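Local coordinates for protein lovastatin nonaketide synthase, polyketide synthase component (Aspergillus terreus, PDB 7CPX) that builds dihydromonacolin L from malonyl-CoA by repeated condensation and reduction, with one methylation, on a carrier-bound chain during lovastatin biosynthesis, at residues S627-C632 / I677-G682; T564-Q569 / Q622-S627; E590-L595 / S605-D610; V634-V639 / E659-F664. The protein carries 2 engineered substitutions. All coordinates share one frame; numbering follows the deposited sequence.

Contact 1. Residues S627-C632 / I677-G682; sequences SQPLCC and IAYLRG
Pro-629 lays its CB on one face of the Tyr-679 ring, a CH-pi contact with CB 3.4 Å from the centroid of that ring and 17° off its normal. CG of the proline follows over the CD1-CE1 side of the ring. The tyrosine starts out pointing away from the other helix; with CG anti to its carbonyl carbon (chi1 -84°), the ring swings back against the proline. One turn further on, apolar contact continues where Cys-632 CB meets Ala-678 CB at 3.3 Å, its SG alongside the same methyl.

The polar end behaves differently. Gln-628 reaches across to the other helix and brings OE1 to 3.1 Å from Gly-682 N, but the angle is poor, and that N-H is already used by Ala-678 O within its own helix. The same OE1 touches Arg-681 CG at 3.3 Å, the amide and guanidinium planes steeply turned against each other. The amide is held from outside instead, through its NE2 to Gln-566 OE1, while Arg-681 makes a cation-pi contact with Tyr-774.

Segments 627-632 and 677-682 run antiparallel, axes 7.8 Å apart at 164°, a closeness consistent with the small Ala-678 and Gly-682 at the interface. Helices 624-644 and 671-682 of the transacylase domain are thus joined directly, with Ile-660 of helix 657-665 touching both Cys-632 and Ala-678, and helix 768-780 packing on Ile-677 and Arg-681.

Contact 2. Residues T564-Q569 / Q622-S627; sequences TGQGAQ and QYATFS
Gln-566 and Gln-569 both reach from their loop toward Ser-627 in the first turn of helix 624-644, and this is where the contact is closest. Gln-566 runs out fully extended, its CG trans to the backbone N (chi1 -178°), and sets NE2 3.3 Å from Ser-627 OG. The angle is too poor for a hydrogen bond; the amide is held by its OE1, bound to Gln-628. Gln-569 takes a bent course instead, folding at chi2 so that its NE2 lies 3.7 Å from Ser-627 CB and can donate to Val-621 O. Its OE1 accepts a weak bond from Gly-567 N, tying it back to the type II turn of residues 565-568.

Toward solvent the fit slackens. The exposed Gln-622 meets Gln-569 NE2 mainly through its CA, at 3.7 Å, with its own amide turned to Asn-620. Ala-624 CA stays 3.9 Å from Gln-566 NE2.

The GQGAQ loop follows strand 558-563 of the parallel sheet. Gln-566 O accepts a bond from His-655 NE2, so the loop lies between the start of helix 624-644 and the probable nucleophile elbow leading into helix 657-665, as the GQGxQ loop does in related acyltransferases.

Contact 3. Residues E590-L595 / S605-D610; sequences ELDDSL and SWTLLD
Leu-595 spreads its two methyls around the carbonyl oxygen of Ser-605, with CD1 at 3.2 Å from Ser-605 O and CD2 at much the same distance. CG sits trans to the backbone N (chi1 162°), which throws the branch outward from the helix and onto the loop. CD2 then runs on to Thr-607, touching OG1 at 3.3 Å as the two side chains pass at a slant.

One turn back along the helix, Asp-592 lies over the middle of the loop. Its CB points neither at the loop nor away from it, but the carboxylate comes nearer, until OD1 rests against Thr-607 CG2 and against Leu-609 CD1. Asp-592 and Leu-609 lie side by side, running antiparallel, while Thr-607 meets the aspartate nearly at right angles. Leu-609 CD1 also reaches the helix itself, 3.7 Å from Leu-591 CB, and this pair makes the plainly apolar part of the contact.

On the more solvent-exposed side the acids Asp-592 and Asp-610 face in from the two segments, OD2 to OD2 4.1 Å apart, with carboxylate planes 54° from each other. Arg-589 forms salt bridges to both, from NH2 to Asp-592 OD2 and to Asp-610 OD1, which probably offsets their like charge.

The contact folds the loop after helix 582-596 back along that same helix. On the inner side Leu-591 leans on Ala-633 of helix 624-644, Leu-608 reaches Pro-629 and Leu-630 of that helix, and Ser-605 and Leu-609 touch Tyr-679 of helix 671-682.

Contact 4. Residues V634-V639 / E659-F664; sequences VQIVLV and EIACAF
Ile-636 and Ala-661 mark the nearest approach of the two backbones, their CA atoms 5.6 Å apart. Segments 634-639 and 659-664 run the same way, crossing at -28°, and their axes come within 9.0 Å.

Ala-661 points its methyl toward the other helix, where CB meets Gln-635 CB at 3.4 Å. Gln-635 packs with its aliphatic root; its amide end continues past the methyl, and NE2 gives a weak bond to Cys-631 O in the preceding turn. Ile-636 flanks the same alanine, its CG1 4.2 Å from Ala-661 CB, and puts its other branch, CG2, near the ring of Phe-664. That ring is swung across by a chi1 of 158°, CG roughly trans to the backbone N, and its CE2 corner also takes Val-639 CG1 at 3.4 Å. Both aliphatic chains approach the ring at a slant.

Phe-563 of strand 558-563 touches both Gln-635 and Ala-661, so the pair of helices rests on the parallel sheet. Helix 624-644 leads into strand 648-652, and helix 657-665 leaves it through a sharp turn with the GxSxG pattern: the layout of an alpha/beta acyltransferase core around its probable nucleophile elbow.

In the fold
Helix 624-644 threads three of the contacts: its first turn meets the loop in contact 2, the next the antiparallel helix in contact 1, and its middle the parallel helix in contact 4. Contacts 1 and 4 are buried and largely apolar, bridged by helix 657-665. Contact 2 is more polar, built on glutamine amides, and opens to solvent at one end. Contact 3, partly buried, is linked to contact 1 through Tyr-679; its charged side, with two acids sharing an arginine, has no counterpart in the others. Glutamine amides thus dominate contact 2 and carboxylates mark contact 3, while apolar side chains make most of contacts 1 and 4.

Contact 1. Residues S627-C632 / I677-G682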
loop_
_atom_site.group_PDB
_atom_site.type_symbol
_atom_site.label_atom_id
_atom_site.label_comp_id
_atom_site.label_asym_id
_atom_site.label_seq_id
_atom_site.Cartn_x
_atom_site.Cartn_y
_atom_site.Cartn_z
ATOM N N SER A 627 86.933 15.650 -30.801
ATOM C CA SER A 627 85.546 15.433 -31.198
ATOM C C SER A 627 85.269 13.958 -31.460
ATOM O O SER A 627 84.227 13.435 -31.048
ATOM C CB SER A 627 85.217 16.267 -32.437
ATOM O OG SER A 627 86.042 15.905 -33.529
ATOM N N GLN A 628 86.191 13.263 -32.144
ATOM C CA GLN A 628 85.954 11.848 -32.433
ATOM C C GLN A 628 85.948 11.022 -31.154
ATOM O O GLN A 628 84.930 10.367 -30.860
ATOM C CB GLN A 628 86.983 11.342 -33.445
ATOM C CG GLN A 628 86.862 11.983 -34.816
ATOM C CD GLN A 628 87.988 11.581 -35.747
ATOM O OE1 GLN A 628 88.922 10.888 -35.344
ATOM N NE2 GLN A 628 87.904 12.015 -36.999
ATOM N N PRO A 629 87.018 10.998 -30.355
ATOM C CA PRO A 629 86.960 10.236 -29.099
ATOM C C PRO A 629 85.900 10.738 -28.139
ATOM O O PRO A 629 85.367 9.940 -27.363
ATOM C CB PRO A 629 88.373 10.392 -28.522
ATOM C CG PRO A 629 88.928 11.597 -29.171
ATOM C CD PRO A 629 88.321 11.660 -30.535
ATOM N N LEU A 630 85.573 12.032 -28.155
ATOM C CA LEU A 630 84.511 12.525 -27.281
ATOM C C LEU A 630 83.182 11.860 -27.614
ATOM O O LEU A 630 82.488 11.350 -26.726
ATOM C CB LEU A 630 84.393 14.045 -27.394
ATOM C CG LEU A 630 83.202 14.678 -26.670
ATOM C CD1 LEU A 630 83.617 15.967 -25.984
ATOM C CD2 LEU A 630 82.054 14.940 -27.637
ATOM N N CYS A 631 82.814 11.849 -28.896
ATOM C CA CYS A 631 81.570 11.202 -29.299
ATOM C C CYS A 631 81.630 9.702 -29.048
ATOM O O CYS A 631 80.635 9.092 -28.632
ATOM C CB CYS A 631 81.284 11.488 -30.772
ATOM S SG CYS A 631 79.737 10.774 -31.378
ATOM N N CYS A 632 82.787 9.085 -29.301
ATOM C CA CYS A 632 82.914 7.652 -29.055
ATOM C C CYS A 632 82.693 7.328 -27.583
ATOM O O CYS A 632 81.977 6.379 -27.251
ATOM C CB CYS A 632 84.286 7.158 -29.510
ATOM S SG CYS A 632 84.507 5.372 -29.347
ATOM N N ILE A 677 90.515 3.028 -30.334
ATOM C CA ILE A 677 90.516 3.254 -31.774
ATOM C C ILE A 677 90.015 4.654 -32.093
ATOM O O ILE A 677 90.507 5.306 -33.020
ATOM C CB ILE A 677 89.673 2.178 -32.482
ATOM C CG1 ILE A 677 90.371 0.819 -32.391
ATOM C CG2 ILE A 677 89.429 2.572 -33.933
ATOM C CD1 ILE A 677 89.493 -0.353 -32.779
ATOM N N ALA A 678 89.019 5.136 -31.347
ATOM C CA ALA A 678 88.530 6.493 -31.573
ATOM C C ALA A 678 89.626 7.516 -31.303
ATOM O O ALA A 678 89.833 8.448 -32.091
ATOM C CB ALA A 678 87.310 6.763 -30.694
ATOM N N TYR A 679 90.350 7.353 -30.193
ATOM C CA TYR A 679 91.451 8.264 -29.897
ATOM C C TYR A 679 92.538 8.174 -30.960
ATOM O O TYR A 679 93.091 9.197 -31.383
ATOM C CB TYR A 679 92.031 7.966 -28.515
ATOM C CG TYR A 679 91.291 8.631 -27.376
ATOM C CD1 TYR A 679 91.346 10.007 -27.198
ATOM C CD2 TYR A 679 90.552 7.884 -26.469
ATOM C CE1 TYR A 679 90.679 10.621 -26.155
ATOM C CE2 TYR A 679 89.882 8.489 -25.423
ATOM C CZ TYR A 679 89.947 9.858 -25.271
ATOM O OH TYR A 679 89.282 10.466 -24.232
ATOM N N LEU A 680 92.859 6.958 -31.407
ATOM C CA LEU A 680 93.874 6.793 -32.442
ATOM C C LEU A 680 93.462 7.493 -33.731
ATOM O O LEU A 680 94.274 8.179 -34.363
ATOM C CB LEU A 680 94.117 5.305 -32.694
ATOM C CG LEU A 680 95.232 4.940 -33.676
ATOM C CD1 LEU A 680 96.599 5.223 -33.073
ATOM C CD2 LEU A 680 95.113 3.481 -34.089
ATOM N N ARG A 681 92.200 7.331 -34.135
ATOM C CA ARG A 681 91.711 7.986 -35.341
ATOM C C ARG A 681 91.673 9.498 -35.176
ATOM O O ARG A 681 91.814 10.232 -36.161
ATOM C CB ARG A 681 90.322 7.450 -35.693
ATOM C CG ARG A 681 89.676 8.093 -36.912
ATOM C CD ARG A 681 90.573 8.038 -38.139
ATOM N NE ARG A 681 91.256 9.305 -38.373
ATOM C CZ ARG A 681 91.896 9.620 -39.491
ATOM N NH1 ARG A 681 91.964 8.778 -40.510
ATOM N NH2 ARG A 681 92.480 10.810 -39.592
ATOM N N GLY A 682 91.482 9.982 -33.947
ATOM C CA GLY A 682 91.540 11.415 -33.718
ATOM C C GLY A 682 92.873 12.008 -34.131
ATOM O O GLY A 682 92.924 13.079 -34.744
#

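Contact 2. Residues T564-Q569 / Q622-S627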
loop_
_atom_site.group_PDB
_atom_site.type_symbol
_atom_site.label_atom_id
_atom_site.label_comp_id
_atom_site.label_asym_id
_atom_site.label_seq_id
_atom_site.Cartn_x
_atom_site.Cartn_y
_atom_site.Cartn_z
ATOM N N THR A 564 75.394 8.030 -33.331
ATOM C CA THR A 564 75.726 9.327 -33.899
ATOM C C THR A 564 77.224 9.433 -34.168
ATOM O O THR A 564 78.045 8.796 -33.502
ATOM C CB THR A 564 75.289 10.449 -32.957
ATOM O OG1 THR A 564 75.956 10.306 -31.697
ATOM C CG2 THR A 564 73.783 10.407 -32.738
ATOM N N GLY A 565 77.574 10.263 -35.148
ATOM C CA GLY A 565 78.953 10.395 -35.575
ATOM C C GLY A 565 79.528 11.784 -35.396
ATOM O O GLY A 565 78.909 12.649 -34.770
ATOM N N GLN A 566 80.719 12.003 -35.945
ATOM C CA GLN A 566 81.365 13.303 -35.850
ATOM C C GLN A 566 80.555 14.354 -36.599
ATOM O O GLN A 566 79.856 14.059 -37.572
ATOM C CB GLN A 566 82.787 13.236 -36.408
ATOM C CG GLN A 566 83.563 14.541 -36.296
ATOM C CD GLN A 566 84.997 14.411 -36.773
ATOM O OE1 GLN A 566 85.447 13.324 -37.134
ATOM N NE2 GLN A 566 85.721 15.525 -36.778
ATOM N N GLY A 567 80.656 15.597 -36.131
ATOM C CA GLY A 567 79.856 16.685 -36.639
ATOM C C GLY A 567 78.553 16.896 -35.900
ATOM O O GLY A 567 77.942 17.962 -36.038
ATOM N N ALA A 568 78.113 15.908 -35.120
ATOM C CA ALA A 568 76.931 16.031 -34.283
ATOM C C ALA A 568 77.260 16.199 -32.808
ATOM O O ALA A 568 76.354 16.492 -32.020
ATOM C CB ALA A 568 76.031 14.799 -34.457
ATOM N N GLN A 569 78.519 16.020 -32.413
ATOM C CA GLN A 569 78.887 16.136 -31.011
ATOM C C GLN A 569 78.625 17.551 -30.511
ATOM O O GLN A 569 78.970 18.532 -31.177
ATOM C CB GLN A 569 80.356 15.754 -30.808
ATOM C CG GLN A 569 81.374 16.812 -31.228
ATOM C CD GLN A 569 81.300 17.157 -32.702
ATOM O OE1 GLN A 569 80.555 16.539 -33.462
ATOM N NE2 GLN A 569 82.077 18.152 -33.114
ATOM N N GLN A 622 85.174 20.622 -31.636
ATOM C CA GLN A 622 85.089 20.296 -33.052
ATOM C C GLN A 622 86.361 19.663 -33.593
ATOM O O GLN A 622 86.338 19.124 -34.704
ATOM C CB GLN A 622 84.778 21.553 -33.876
ATOM C CG GLN A 622 83.359 22.067 -33.720
ATOM C CD GLN A 622 83.127 23.364 -34.472
ATOM O OE1 GLN A 622 83.858 24.337 -34.292
ATOM N NE2 GLN A 622 82.111 23.380 -35.325
ATOM N N TYR A 623 87.456 19.715 -32.841
ATOM C CA TYR A 623 88.708 19.128 -33.296
ATOM C C TYR A 623 88.560 17.616 -33.388
ATOM O O TYR A 623 87.979 16.985 -32.501
ATOM C CB TYR A 623 89.847 19.491 -32.339
ATOM C CG TYR A 623 89.765 20.896 -31.778
ATOM C CD1 TYR A 623 90.240 21.983 -32.499
ATOM C CD2 TYR A 623 89.211 21.131 -30.527
ATOM C CE1 TYR A 623 90.163 23.266 -31.988
ATOM C CE2 TYR A 623 89.130 22.409 -30.009
ATOM C CZ TYR A 623 89.609 23.473 -30.743
ATOM O OH TYR A 623 89.530 24.747 -30.228
ATOM N N ALA A 624 89.088 17.033 -34.464
ATOM C CA ALA A 624 88.999 15.587 -34.631
ATOM C C ALA A 624 89.592 14.866 -33.427
ATOM O O ALA A 624 88.963 13.968 -32.854
ATOM C CB ALA A 624 89.708 15.162 -35.917
ATOM N N THR A 625 90.784 15.296 -32.998
ATOM C CA THR A 625 91.501 14.612 -31.927
ATOM C C THR A 625 90.658 14.486 -30.669
ATOM O O THR A 625 90.849 13.550 -29.886
ATOM C CB THR A 625 92.798 15.358 -31.602
ATOM O OG1 THR A 625 92.490 16.683 -31.150
ATOM C CG2 THR A 625 93.696 15.441 -32.826
ATOM N N PHE A 626 89.741 15.421 -30.447
ATOM C CA PHE A 626 88.846 15.392 -29.297
ATOM C C PHE A 626 87.403 15.111 -29.675
ATOM O O PHE A 626 86.711 14.395 -28.952
ATOM C CB PHE A 626 88.920 16.726 -28.547
ATOM C CG PHE A 626 90.320 17.162 -28.228
ATOM C CD1 PHE A 626 91.254 16.252 -27.760
ATOM C CD2 PHE A 626 90.709 18.478 -28.412
ATOM C CE1 PHE A 626 92.544 16.649 -27.471
ATOM C CE2 PHE A 626 91.998 18.881 -28.125
ATOM C CZ PHE A 626 92.917 17.965 -27.654
ATOM N N SER A 627 86.933 15.650 -30.801
ATOM C CA SER A 627 85.546 15.433 -31.198
ATOM C C SER A 627 85.269 13.958 -31.460
ATOM O O SER A 627 84.227 13.435 -31.048
ATOM C CB SER A 627 85.217 16.267 -32.437
ATOM O OG SER A 627 86.042 15.905 -33.529
#

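Contact 3. Residues E590-L595 / S605-D610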
loop_
_atom_site.group_PDB
_atom_site.type_symbol
_atom_site.label_atom_id
_atom_site.label_comp_id
_atom_site.label_asym_id
_atom_site.label_seq_id
_atom_site.Cartn_x
_atom_site.Cartn_y
_atom_site.Cartn_z
ATOM N N GLU A 590 88.075 3.668 -17.025
ATOM C CA GLU A 590 88.399 2.599 -17.966
ATOM C C GLU A 590 88.764 3.169 -19.333
ATOM O O GLU A 590 89.701 2.694 -19.988
ATOM C CB GLU A 590 87.225 1.629 -18.088
ATOM C CG GLU A 590 86.918 0.862 -16.812
ATOM C CD GLU A 590 88.028 -0.096 -16.425
ATOM O OE1 GLU A 590 88.964 -0.282 -17.231
ATOM O OE2 GLU A 590 87.964 -0.663 -15.314
ATOM N N LEU A 591 88.028 4.187 -19.781
ATOM C CA LEU A 591 88.347 4.827 -21.054
ATOM C C LEU A 591 89.724 5.477 -21.010
ATOM O O LEU A 591 90.472 5.431 -21.991
ATOM C CB LEU A 591 87.280 5.864 -21.410
ATOM C CG LEU A 591 85.836 5.377 -21.572
ATOM C CD1 LEU A 591 84.970 6.488 -22.145
ATOM C CD2 LEU A 591 85.746 4.129 -22.437
ATOM N N ASP A 592 90.070 6.099 -19.883
ATOM C CA ASP A 592 91.398 6.685 -19.731
ATOM C C ASP A 592 92.476 5.611 -19.786
ATOM O O ASP A 592 93.532 5.809 -20.401
ATOM C CB ASP A 592 91.485 7.455 -18.412
ATOM C CG ASP A 592 90.574 8.665 -18.383
ATOM O OD1 ASP A 592 90.493 9.376 -19.406
ATOM O OD2 ASP A 592 89.940 8.907 -17.333
ATOM N N ASP A 593 92.233 4.470 -19.139
ATOM C CA ASP A 593 93.188 3.370 -19.201
ATOM C C ASP A 593 93.370 2.891 -20.634
ATOM O O ASP A 593 94.496 2.620 -21.071
ATOM C CB ASP A 593 92.724 2.220 -18.307
ATOM C CG ASP A 593 92.600 2.626 -16.852
ATOM O OD1 ASP A 593 93.352 3.523 -16.417
ATOM O OD2 ASP A 593 91.749 2.049 -16.143
ATOM N N SER A 594 92.271 2.780 -21.381
ATOM C CA SER A 594 92.368 2.409 -22.790
ATOM C C SER A 594 93.153 3.453 -23.575
ATOM O O SER A 594 93.958 3.113 -24.450
ATOM C CB SER A 594 90.969 2.237 -23.380
ATOM O OG SER A 594 90.185 1.373 -22.578
ATOM N N LEU A 595 92.924 4.732 -23.275
ATOM C CA LEU A 595 93.649 5.807 -23.942
ATOM C C LEU A 595 95.147 5.688 -23.697
ATOM O O LEU A 595 95.956 5.858 -24.617
ATOM C CB LEU A 595 93.121 7.157 -23.449
ATOM C CG LEU A 595 93.984 8.399 -23.678
ATOM C CD1 LEU A 595 94.176 8.659 -25.155
ATOM C CD2 LEU A 595 93.354 9.605 -23.002
ATOM N N SER A 605 96.333 10.623 -26.749
ATOM C CA SER A 605 95.550 11.728 -27.281
ATOM C C SER A 605 94.931 12.469 -26.103
ATOM O O SER A 605 94.199 11.872 -25.307
ATOM C CB SER A 605 94.477 11.214 -28.236
ATOM O OG SER A 605 93.645 12.268 -28.687
ATOM N N TRP A 606 95.231 13.761 -25.987
ATOM C CA TRP A 606 94.985 14.482 -24.744
ATOM C C TRP A 606 93.564 14.251 -24.248
ATOM O O TRP A 606 92.598 14.312 -25.013
ATOM C CB TRP A 606 95.256 15.974 -24.937
ATOM C CG TRP A 606 96.688 16.257 -25.275
ATOM C CD1 TRP A 606 97.156 16.953 -26.351
ATOM C CD2 TRP A 606 97.843 15.832 -24.539
ATOM N NE1 TRP A 606 98.530 16.995 -26.327
ATOM C CE2 TRP A 606 98.975 16.313 -25.224
ATOM C CE3 TRP A 606 98.028 15.095 -23.364
ATOM C CZ2 TRP A 606 100.274 16.082 -24.775
ATOM C CZ3 TRP A 606 99.317 14.866 -22.920
ATOM C CH2 TRP A 606 100.423 15.358 -23.624
ATOM N N THR A 607 93.452 13.982 -22.950
ATOM C CA THR A 607 92.226 13.457 -22.354
ATOM C C THR A 607 91.135 14.517 -22.400
ATOM O O THR A 607 91.133 15.466 -21.612
ATOM C CB THR A 607 92.490 13.013 -20.918
ATOM O OG1 THR A 607 93.650 12.174 -20.878
ATOM C CG2 THR A 607 91.295 12.246 -20.368
ATOM N N LEU A 608 90.193 14.354 -23.331
ATOM C CA LEU A 608 88.987 15.172 -23.311
ATOM C C LEU A 608 88.135 14.860 -22.091
ATOM O O LEU A 608 87.398 15.726 -21.606
ATOM C CB LEU A 608 88.183 14.941 -24.588
ATOM C CG LEU A 608 87.685 13.503 -24.766
ATOM C CD1 LEU A 608 86.252 13.347 -24.273
ATOM C CD2 LEU A 608 87.804 13.073 -26.213
ATOM N N LEU A 609 88.223 13.628 -21.585
ATOM C CA LEU A 609 87.426 13.220 -20.435
ATOM C C LEU A 609 87.722 14.065 -19.203
ATOM O O LEU A 609 86.878 14.147 -18.305
ATOM C CB LEU A 609 87.681 11.742 -20.134
ATOM C CG LEU A 609 87.395 10.787 -21.298
ATOM C CD1 LEU A 609 88.084 9.446 -21.097
ATOM C CD2 LEU A 609 85.898 10.596 -21.472
ATOM N N ASP A 610 88.898 14.689 -19.143
ATOM C CA ASP A 610 89.278 15.543 -18.024
ATOM C C ASP A 610 89.613 16.963 -18.463
ATOM O O ASP A 610 90.080 17.759 -17.640
ATOM C CB ASP A 610 90.470 14.937 -17.278
ATOM C CG ASP A 610 90.198 13.527 -16.793
ATOM O OD1 ASP A 610 89.022 13.209 -16.514
ATOM O OD2 ASP A 610 91.158 12.736 -16.691
#

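Contact 4. Residues V634-V639 / E659-F664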
loop_
_atom_site.group_PDB
_atom_site.type_symbol
_atom_site.label_atom_id
_atom_site.label_comp_id
_atom_site.label_asym_id
_atom_site.label_seq_id
_atom_site.Cartn_x
_atom_site.Cartn_y
_atom_site.Cartn_z
ATOM N N VAL A 634 81.054 9.194 -25.411
ATOM C CA VAL A 634 79.652 9.473 -25.113
ATOM C C VAL A 634 78.796 8.260 -25.445
ATOM O O VAL A 634 77.998 7.791 -24.624
ATOM C CB VAL A 634 79.183 10.720 -25.885
ATOM C CG1 VAL A 634 77.666 10.787 -25.919
ATOM C CG2 VAL A 634 79.764 11.979 -25.266
ATOM N N GLN A 635 78.966 7.725 -26.654
ATOM C CA GLN A 635 78.139 6.606 -27.085
ATOM C C GLN A 635 78.463 5.341 -26.297
ATOM O O GLN A 635 77.563 4.557 -25.984
ATOM C CB GLN A 635 78.315 6.385 -28.585
ATOM C CG GLN A 635 77.825 7.565 -29.413
ATOM C CD GLN A 635 78.123 7.420 -30.890
ATOM O OE1 GLN A 635 77.292 6.936 -31.656
ATOM N NE2 GLN A 635 79.310 7.852 -31.301
ATOM N N ILE A 636 79.735 5.134 -25.953
ATOM C CA ILE A 636 80.111 3.966 -25.160
ATOM C C ILE A 636 79.461 4.030 -23.784
ATOM O O ILE A 636 78.893 3.046 -23.297
ATOM C CB ILE A 636 81.642 3.860 -25.055
ATOM C CG1 ILE A 636 82.236 3.449 -26.405
ATOM C CG2 ILE A 636 82.031 2.863 -23.971
ATOM C CD1 ILE A 636 83.733 3.650 -26.505
ATOM N N VAL A 637 79.533 5.193 -23.136
ATOM C CA VAL A 637 78.927 5.342 -21.817
ATOM C C VAL A 637 77.421 5.143 -21.903
ATOM O O VAL A 637 76.820 4.460 -21.065
ATOM C CB VAL A 637 79.285 6.714 -21.218
ATOM C CG1 VAL A 637 78.447 6.991 -19.978
ATOM C CG2 VAL A 637 80.766 6.777 -20.886
ATOM N N LEU A 638 76.786 5.738 -22.915
ATOM C CA LEU A 638 75.337 5.624 -23.035
ATOM C C LEU A 638 74.908 4.183 -23.287
ATOM O O LEU A 638 73.939 3.707 -22.687
ATOM C CB LEU A 638 74.839 6.546 -24.146
ATOM C CG LEU A 638 74.991 8.035 -23.824
ATOM C CD1 LEU A 638 74.885 8.881 -25.079
ATOM C CD2 LEU A 638 73.952 8.470 -22.800
ATOM N N VAL A 639 75.615 3.468 -24.165
ATOM C CA VAL A 639 75.239 2.087 -24.452
ATOM C C VAL A 639 75.513 1.198 -23.245
ATOM O O VAL A 639 74.760 0.257 -22.972
ATOM C CB VAL A 639 75.959 1.580 -25.716
ATOM C CG1 VAL A 639 77.448 1.454 -25.478
ATOM C CG2 VAL A 639 75.369 0.249 -26.170
ATOM N N GLU A 659 80.396 4.746 -35.787
ATOM C CA GLU A 659 80.771 3.382 -36.135
ATOM C C GLU A 659 81.546 2.726 -34.999
ATOM O O GLU A 659 81.185 1.635 -34.542
ATOM C CB GLU A 659 81.595 3.378 -37.425
ATOM C CG GLU A 659 81.573 2.055 -38.180
ATOM C CD GLU A 659 82.174 0.910 -37.387
ATOM O OE1 GLU A 659 83.240 1.109 -36.768
ATOM O OE2 GLU A 659 81.573 -0.184 -37.375
ATOM N N ILE A 660 82.593 3.392 -34.509
ATOM C CA ILE A 660 83.492 2.760 -33.548
ATOM C C ILE A 660 82.712 2.305 -32.321
ATOM O O ILE A 660 82.769 1.135 -31.921
ATOM C CB ILE A 660 84.631 3.722 -33.163
ATOM C CG1 ILE A 660 85.444 4.112 -34.402
ATOM C CG2 ILE A 660 85.529 3.084 -32.113
ATOM C CD1 ILE A 660 86.428 5.242 -34.164
ATOM N N ALA A 661 81.932 3.215 -31.735
ATOM C CA ALA A 661 81.125 2.844 -30.581
ATOM C C ALA A 661 80.164 1.719 -30.934
ATOM O O ALA A 661 79.988 0.773 -30.157
ATOM C CB ALA A 661 80.361 4.061 -30.060
ATOM N N CYS A 662 79.550 1.792 -32.118
ATOM C CA CYS A 662 78.641 0.732 -32.533
ATOM C C CYS A 662 79.355 -0.611 -32.571
ATOM O O CYS A 662 78.762 -1.649 -32.253
ATOM C CB CYS A 662 78.037 1.060 -33.897
ATOM S SG CYS A 662 76.738 -0.081 -34.419
ATOM N N ALA A 663 80.640 -0.610 -32.939
ATOM C CA ALA A 663 81.393 -1.859 -32.952
ATOM C C ALA A 663 81.410 -2.490 -31.568
ATOM O O ALA A 663 81.303 -3.715 -31.433
ATOM C CB ALA A 663 82.816 -1.612 -33.450
ATOM N N PHE A 664 81.543 -1.669 -30.525
ATOM C CA PHE A 664 81.446 -2.190 -29.166
ATOM C C PHE A 664 80.037 -2.684 -28.869
ATOM O O PHE A 664 79.859 -3.703 -28.191
ATOM C CB PHE A 664 81.869 -1.119 -28.161
ATOM C CG PHE A 664 81.338 -1.346 -26.774
ATOM C CD1 PHE A 664 81.612 -2.521 -26.094
ATOM C CD2 PHE A 664 80.574 -0.378 -26.147
ATOM C CE1 PHE A 664 81.122 -2.730 -24.819
ATOM C CE2 PHE A 664 80.085 -0.580 -24.871
ATOM C CZ PHE A 664 80.360 -1.757 -24.206
#